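Side-chain contacts in uncharacterized protein (Klebsiella pneumoniae, PDB 2A2L), which is of unknown function but belongs to the HbpS-like family, named for a haem-degrading protein, and may therefore share a link to haem: residues V35-V40 / T46-R51; G118-S123 / L132-A137. All blocks are in the same frame, centred on the assembly; numbering follows the deposited sequence.

Contact 1: V35-V40 / T46-R51; sequences VVFSVV and TLLIQR
Val39 O takes two N-H groups of the facing strand at once, Leu47 N at 2.9 Å and Leu48 N from Val39 O at 3.1 Å, both in its carbonyl plane. This is a classic beta bulge, and it shifts the register of strands 36-40 and 46-51 by one residue, which leaves Val40 opposite Thr46. Beyond it the antiparallel pairing is regular: Val39 N bonds Leu48 O, and Phe37 and Gln50 exchange two backbone bonds. Where Val35 leads into the strand, a water donates to both Val35 O and Gln50 O.

Apolar contacts lie on both faces. With its CG1 anti to the backbone N (chi1 -163°), Val36 has CG2 beside that N, and CG2 lies along the aliphatic part of Arg51, 3.6 Å from Arg51 CG; Val36 CG1 meets Ile49 CG2. On the other face Leu48 CD2 approaches Phe37 CD2 obliquely at 4.2 Å.

The face of Val36 and Ser38 lies against helix 59-72, where Ser38 OG hydrogen-bonds Ser63; Phe37 and Gln50 reach helix 14-30. Strand 116-123 flanks 36-40, while 46-51 continues the sheet into a second subunit, whose Asp41 forms a salt bridge with Arg51.

Contact 2: G118-S123 / L132-A137; sequences GAVGVS and LLAQCA
Val122 sends both of its methyl groups into helix 132-137, and followed outward from CB it gives a compact example of how a beta-branched residue fits a helix to a sheet. Its CB points at the helix. From there CG1 lies anti to the backbone N (chi1 172°) and reaches the side chain of Leu133, 3.9 Å from Leu133 CD1 and 4.0 Å from Leu133 CB, the two side chains crossing at about a right angle. The second branch, CG2, is directed instead at the helix backbone: it comes to 4.0 Å from Ala134 N and also nears the CB of Ala134. The fork of the valine thus spans two successive residues of one helical turn.

Val120, two residues back on the same face of the strand, shares Ala134 and reaches on to Ala137, a turn further along the helix. Its CG2 lies 3.8 Å from Ala134 O and 4.2 Å from Ala134 CB, while Val120 CG1 touches Ala137 CB at 4.5 Å. Two alanines keep this side of the helix low, and the segment axes approach to 7.7 Å.

The side chains that meet here are all apolar and buried. Phe37, Met20 and Leu108 close round Val120, and Val24 meets Ala137. A helix segment running back over the strand, at 146° between their N-to-C directions, with alternate strand residues facing it, is an alpha/beta layering consistent with the protein's place in the GAF clan.

In the fold
Contact 1 pairs two strands within the sheet, whereas contact 2 covers one face of it with a helix; their centres are about 9 Å apart. They meet because strands 36-41 and 116-123 are neighbours: Ser38 N lies 2.8 Å from Gly121 O, and Val36 N is 2.9 Å from Ser123 O, both probable hydrogen bonds. Phe37 of contact 1 packs directly into contact 2, touching Val120, Val122 and Ala137. Helix 59-72 forms the layer opposite helix 127-143, and Ala119 and Ser123 of contact 2 pack against it. Unlike those of contact 1, the segments of contact 2 touch no other chain of the assembly.

Contact 1: V35-V40 / T46-R51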
ATOM      1  N   VAL A  35     -22.247   2.581  17.668  1.00 26.61           N
ATOM      2  CA  VAL A  35     -20.915   2.012  17.496  1.00 26.18           C
ATOM      3  C   VAL A  35     -20.790   1.006  16.356  1.00 25.95           C
ATOM      4  O   VAL A  35     -21.776   0.407  15.946  1.00 25.86           O
ATOM      5  CB  VAL A  35     -20.375   1.411  18.804  1.00 26.20           C
ATOM      6  CG1 VAL A  35     -20.330   2.468  19.909  1.00 26.07           C
ATOM      7  CG2 VAL A  35     -21.173   0.207  19.218  1.00 26.10           C
ATOM      8  N   VAL A  36     -19.562   0.811  15.863  1.00 25.61           N
ATOM      9  CA  VAL A  36     -19.183  -0.451  15.201  1.00 25.25           C
ATOM     10  C   VAL A  36     -18.758  -1.570  16.180  1.00 25.05           C
ATOM     11  O   VAL A  36     -18.038  -1.314  17.136  1.00 25.01           O
ATOM     12  CB  VAL A  36     -18.127  -0.207  14.127  1.00 25.27           C
ATOM     13  CG1 VAL A  36     -18.012  -1.400  13.148  1.00 25.08           C
ATOM     14  CG2 VAL A  36     -18.474   1.068  13.375  1.00 25.32           C
ATOM     15  N   PHE A  37     -19.208  -2.806  15.927  1.00 24.75           N
ATOM     16  CA  PHE A  37     -18.780  -3.988  16.690  1.00 24.44           C
ATOM     17  C   PHE A  37     -18.123  -4.977  15.757  1.00 24.29           C
ATOM     18  O   PHE A  37     -18.630  -5.251  14.657  1.00 24.21           O
ATOM     19  CB  PHE A  37     -19.970  -4.679  17.363  1.00 24.47           C
ATOM     20  CG  PHE A  37     -19.598  -5.890  18.216  1.00 24.41           C
ATOM     21  CD1 PHE A  37     -18.721  -5.757  19.313  1.00 23.86           C
ATOM     22  CD2 PHE A  37     -20.159  -7.150  17.948  1.00 21.78           C
ATOM     23  CE1 PHE A  37     -18.377  -6.863  20.124  1.00 10.53           C
ATOM     24  CE2 PHE A  37     -19.841  -8.282  18.752  1.00 10.47           C
ATOM     25  CZ  PHE A  37     -18.950  -8.138  19.848  1.00 17.84           C
ATOM     26  N   SER A  38     -16.991  -5.516  16.193  1.00 24.03           N
ATOM     27  CA  SER A  38     -16.308  -6.544  15.416  1.00 23.78           C
ATOM     28  C   SER A  38     -15.936  -7.700  16.294  1.00 23.64           C
ATOM     29  O   SER A  38     -15.757  -7.508  17.486  1.00 23.58           O
ATOM     30  CB  SER A  38     -15.095  -5.983  14.716  1.00 23.74           C
ATOM     31  OG  SER A  38     -15.476  -4.849  13.974  1.00 23.69           O
ATOM     32  N   VAL A  39     -15.876  -8.896  15.697  1.00 23.45           N
ATOM     33  CA  VAL A  39     -15.370 -10.105  16.345  1.00 23.29           C
ATOM     34  C   VAL A  39     -14.498 -10.839  15.362  1.00 23.23           C
ATOM     35  O   VAL A  39     -14.894 -11.070  14.226  1.00 23.22           O
ATOM     36  CB  VAL A  39     -16.488 -11.124  16.780  1.00 23.33           C
ATOM     37  CG1 VAL A  39     -15.855 -12.319  17.549  1.00 23.20           C
ATOM     38  CG2 VAL A  39     -17.548 -10.473  17.642  1.00 23.12           C
ATOM     39  N   VAL A  40     -13.310 -11.225  15.811  1.00 23.15           N
ATOM     40  CA  VAL A  40     -12.431 -12.077  15.016  1.00 23.04           C
ATOM     41  C   VAL A  40     -12.382 -13.462  15.642  1.00 23.03           C
ATOM     42  O   VAL A  40     -12.510 -13.606  16.867  1.00 22.94           O
ATOM     43  CB  VAL A  40     -11.009 -11.473  14.887  1.00 23.11           C
ATOM     44  CG1 VAL A  40     -11.061 -10.172  14.044  1.00 22.99           C
ATOM     45  CG2 VAL A  40     -10.388 -11.195  16.276  1.00 23.03           C
ATOM     46  N   THR A  46     -11.669 -12.268  10.555  1.00 21.86           N
ATOM     47  CA  THR A  46     -12.913 -11.578  10.658  1.00 21.77           C
ATOM     48  C   THR A  46     -14.043 -12.594  10.665  1.00 21.70           C
ATOM     49  O   THR A  46     -14.168 -13.385   9.735  1.00 21.72           O
ATOM     50  CB  THR A  46     -13.080 -10.635   9.468  1.00 21.76           C
ATOM     51  OG1 THR A  46     -11.855  -9.943   9.243  1.00 21.87           O
ATOM     52  CG2 THR A  46     -14.172  -9.636   9.713  1.00 21.83           C
ATOM     53  N   LEU A  47     -14.832 -12.599  11.734  1.00 21.57           N
ATOM     54  CA  LEU A  47     -16.097 -13.331  11.744  1.00 21.45           C
ATOM     55  C   LEU A  47     -17.196 -12.335  11.449  1.00 21.40           C
ATOM     56  O   LEU A  47     -17.954 -12.517  10.516  1.00 21.41           O
ATOM     57  CB  LEU A  47     -16.353 -13.980  13.113  1.00 21.48           C
ATOM     58  CG  LEU A  47     -15.564 -15.218  13.517  1.00 21.26           C
ATOM     59  CD1 LEU A  47     -15.856 -15.591  14.980  1.00  6.38           C
ATOM     60  CD2 LEU A  47     -15.897 -16.369  12.597  1.00 12.40           C
ATOM     61  N   LEU A  48     -17.270 -11.274  12.246  1.00 21.31           N
ATOM     62  CA  LEU A  48     -18.346 -10.297  12.131  1.00 21.24           C
ATOM     63  C   LEU A  48     -17.813  -8.865  12.183  1.00 21.18           C
ATOM     64  O   LEU A  48     -16.919  -8.564  12.974  1.00 21.09           O
ATOM     65  CB  LEU A  48     -19.356 -10.499  13.249  1.00 21.25           C
ATOM     66  CG  LEU A  48     -20.703  -9.792  13.100  1.00 21.29           C
ATOM     67  CD1 LEU A  48     -21.793 -10.768  13.489  1.00 24.99           C
ATOM     68  CD2 LEU A  48     -20.761  -8.567  13.995  1.00 25.67           C
ATOM     69  N   ILE A  49     -18.381  -7.999  11.338  1.00 21.08           N
ATOM     70  CA  ILE A  49     -18.338  -6.537  11.527  1.00 21.04           C
ATOM     71  C   ILE A  49     -19.728  -5.936  11.375  1.00 21.00           C
ATOM     72  O   ILE A  49     -20.368  -6.151  10.364  1.00 21.04           O
ATOM     73  CB  ILE A  49     -17.439  -5.862  10.486  1.00 20.97           C
ATOM     74  CG1 ILE A  49     -15.998  -6.305  10.655  1.00 20.96           C
ATOM     75  CG2 ILE A  49     -17.592  -4.332  10.525  1.00 21.02           C
ATOM     76  CD1 ILE A  49     -15.082  -5.847   9.502  1.00 36.14           C
ATOM     77  N   GLN A  50     -20.175  -5.166  12.361  1.00 20.98           N
ATOM     78  CA  GLN A  50     -21.517  -4.600  12.355  1.00 20.94           C
ATOM     79  C   GLN A  50     -21.574  -3.129  12.758  1.00 20.97           C
ATOM     80  O   GLN A  50     -21.210  -2.773  13.884  1.00 20.93           O
ATOM     81  CB  GLN A  50     -22.405  -5.398  13.297  1.00 20.94           C
ATOM     82  CG  GLN A  50     -23.797  -4.869  13.388  1.00 20.82           C
ATOM     83  CD  GLN A  50     -24.697  -5.769  14.166  1.00 22.58           C
ATOM     84  OE1 GLN A  50     -25.109  -6.813  13.664  1.00 18.34           O
ATOM     85  NE2 GLN A  50     -25.012  -5.381  15.406  1.00 24.18           N
ATOM     86  N   ARG A  51     -22.042  -2.292  11.835  1.00 21.01           N
ATOM     87  CA  ARG A  51     -22.038  -0.845  12.024  1.00 21.14           C
ATOM     88  C   ARG A  51     -23.447  -0.253  12.200  1.00 21.16           C
ATOM     89  O   ARG A  51     -24.288  -0.323  11.304  1.00 21.08           O
ATOM     90  CB  ARG A  51     -21.266  -0.115  10.917  1.00 21.08           C
ATOM     91  CG  ARG A  51     -21.280   1.405  11.105  1.00 21.14           C
ATOM     92  CD  ARG A  51     -20.396   2.169  10.125  1.00 21.33           C
ATOM     93  NE  ARG A  51     -21.068   2.431   8.844  1.00 37.51           N
ATOM     94  CZ  ARG A  51     -21.976   3.385   8.635  1.00 31.91           C
ATOM     95  NH1 ARG A  51     -22.355   4.196   9.619  1.00 36.61           N
ATOM     96  NH2 ARG A  51     -22.509   3.535   7.429  1.00 26.96           N
TER
HETATM   97  O   HOH W   1     -22.545  -2.652  16.460  1.00 23.47           O

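Contact 2: G118-S123 / L132-A137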
ATOM      1  N   GLY A 118     -10.305 -15.895  20.299  1.00 27.09           N
ATOM      2  CA  GLY A 118     -10.792 -14.819  19.457  1.00 27.01           C
ATOM      3  C   GLY A 118     -10.684 -13.508  20.195  1.00 26.97           C
ATOM      4  O   GLY A 118     -10.052 -13.444  21.253  1.00 26.95           O
ATOM      5  N   ALA A 119     -11.295 -12.465  19.635  1.00 26.93           N
ATOM      6  CA  ALA A 119     -11.401 -11.176  20.305  1.00 26.89           C
ATOM      7  C   ALA A 119     -12.527 -10.318  19.757  1.00 26.88           C
ATOM      8  O   ALA A 119     -13.053 -10.583  18.673  1.00 26.90           O
ATOM      9  CB  ALA A 119     -10.112 -10.428  20.187  1.00 26.91           C
ATOM     10  N   VAL A 120     -12.884  -9.286  20.519  1.00 26.83           N
ATOM     11  CA  VAL A 120     -13.902  -8.326  20.114  1.00 26.77           C
ATOM     12  C   VAL A 120     -13.289  -6.931  20.037  1.00 26.78           C
ATOM     13  O   VAL A 120     -12.213  -6.685  20.568  1.00 26.70           O
ATOM     14  CB  VAL A 120     -15.153  -8.334  21.083  1.00 26.85           C
ATOM     15  CG1 VAL A 120     -15.745  -9.746  21.238  1.00 26.69           C
ATOM     16  CG2 VAL A 120     -14.795  -7.761  22.474  1.00 26.76           C
ATOM     17  N   GLY A 121     -13.986  -6.036  19.353  1.00 26.77           N
ATOM     18  CA  GLY A 121     -13.561  -4.654  19.166  1.00 26.81           C
ATOM     19  C   GLY A 121     -14.788  -3.761  19.010  1.00 26.87           C
ATOM     20  O   GLY A 121     -15.714  -4.096  18.272  1.00 26.86           O
ATOM     21  N   VAL A 122     -14.809  -2.641  19.733  1.00 26.91           N
ATOM     22  CA  VAL A 122     -15.898  -1.651  19.639  1.00 26.95           C
ATOM     23  C   VAL A 122     -15.283  -0.283  19.345  1.00 26.97           C
ATOM     24  O   VAL A 122     -14.235   0.068  19.888  1.00 27.00           O
ATOM     25  CB  VAL A 122     -16.732  -1.592  20.958  1.00 26.93           C
ATOM     26  CG1 VAL A 122     -17.728  -0.431  20.949  1.00 27.00           C
ATOM     27  CG2 VAL A 122     -17.503  -2.875  21.156  1.00 26.95           C
ATOM     28  N   SER A 123     -15.911   0.483  18.470  1.00 27.04           N
ATOM     29  CA  SER A 123     -15.410   1.814  18.165  1.00 27.09           C
ATOM     30  C   SER A 123     -16.568   2.735  17.870  1.00 27.18           C
ATOM     31  O   SER A 123     -17.596   2.284  17.385  1.00 27.18           O
ATOM     32  CB  SER A 123     -14.444   1.777  16.987  1.00 27.08           C
ATOM     33  OG  SER A 123     -13.883   3.052  16.750  1.00 26.97           O
ATOM     34  N   LEU A 132     -16.454  -0.463  27.678  1.00 30.30           N
ATOM     35  CA  LEU A 132     -17.604  -0.854  28.505  1.00 30.53           C
ATOM     36  C   LEU A 132     -18.525  -1.761  27.687  1.00 30.69           C
ATOM     37  O   LEU A 132     -19.189  -2.646  28.228  1.00 30.66           O
ATOM     38  CB  LEU A 132     -18.377   0.401  28.966  1.00 30.49           C
ATOM     39  CG  LEU A 132     -19.738   0.253  29.692  1.00 30.45           C
ATOM     40  CD1 LEU A 132     -19.934   1.339  30.772  1.00 25.81           C
ATOM     41  CD2 LEU A 132     -20.934   0.317  28.748  1.00 33.45           C
ATOM     42  N   LEU A 133     -18.561  -1.510  26.379  1.00 30.96           N
ATOM     43  CA  LEU A 133     -19.421  -2.243  25.471  1.00 31.24           C
ATOM     44  C   LEU A 133     -18.700  -3.495  25.020  1.00 31.47           C
ATOM     45  O   LEU A 133     -19.325  -4.467  24.598  1.00 31.54           O
ATOM     46  CB  LEU A 133     -19.773  -1.382  24.260  1.00 31.21           C
ATOM     47  CG  LEU A 133     -20.598  -0.128  24.509  1.00 31.14           C
ATOM     48  CD1 LEU A 133     -20.772   0.611  23.240  1.00 15.26           C
ATOM     49  CD2 LEU A 133     -21.943  -0.471  25.107  1.00 27.62           C
ATOM     50  N   ALA A 134     -17.374  -3.459  25.119  1.00 31.78           N
ATOM     51  CA  ALA A 134     -16.544  -4.590  24.788  1.00 32.08           C
ATOM     52  C   ALA A 134     -16.613  -5.637  25.892  1.00 32.31           C
ATOM     53  O   ALA A 134     -16.740  -6.821  25.593  1.00 32.32           O
ATOM     54  CB  ALA A 134     -15.117  -4.142  24.533  1.00 32.05           C
ATOM     55  N   GLN A 135     -16.554  -5.199  27.154  1.00 32.64           N
ATOM     56  CA  GLN A 135     -16.768  -6.087  28.312  1.00 33.05           C
ATOM     57  C   GLN A 135     -18.195  -6.636  28.348  1.00 33.27           C
ATOM     58  O   GLN A 135     -18.411  -7.791  28.643  1.00 33.30           O
ATOM     59  CB  GLN A 135     -16.449  -5.369  29.629  1.00 32.95           C
ATOM     60  CG  GLN A 135     -16.267  -6.295  30.849  1.00 33.11           C
ATOM     61  CD  GLN A 135     -15.152  -7.356  30.687  1.00 43.32           C
ATOM     62  OE1 GLN A 135     -15.379  -8.563  30.880  1.00 26.13           O
ATOM     63  NE2 GLN A 135     -13.946  -6.901  30.347  1.00 43.81           N
ATOM     64  N   CYS A 136     -19.145  -5.772  28.027  1.00 33.72           N
ATOM     65  CA  CYS A 136     -20.536  -6.101  27.820  1.00 34.00           C
ATOM     66  C   CYS A 136     -20.735  -7.277  26.868  1.00 34.19           C
ATOM     67  O   CYS A 136     -21.535  -8.149  27.142  1.00 34.18           O
ATOM     68  CB  CYS A 136     -21.218  -4.842  27.289  1.00 34.00           C
ATOM     69  SG  CYS A 136     -22.857  -4.999  26.541  1.00 34.21           S
ATOM     70  N   ALA A 137     -20.003  -7.293  25.756  1.00 34.49           N
ATOM     71  CA  ALA A 137     -19.976  -8.442  24.842  1.00 34.79           C
ATOM     72  C   ALA A 137     -19.432  -9.713  25.511  1.00 35.03           C
ATOM     73  O   ALA A 137     -20.020 -10.786  25.377  1.00 35.07           O
ATOM     74  CB  ALA A 137     -19.163  -8.114  23.596  1.00 34.73           C
TER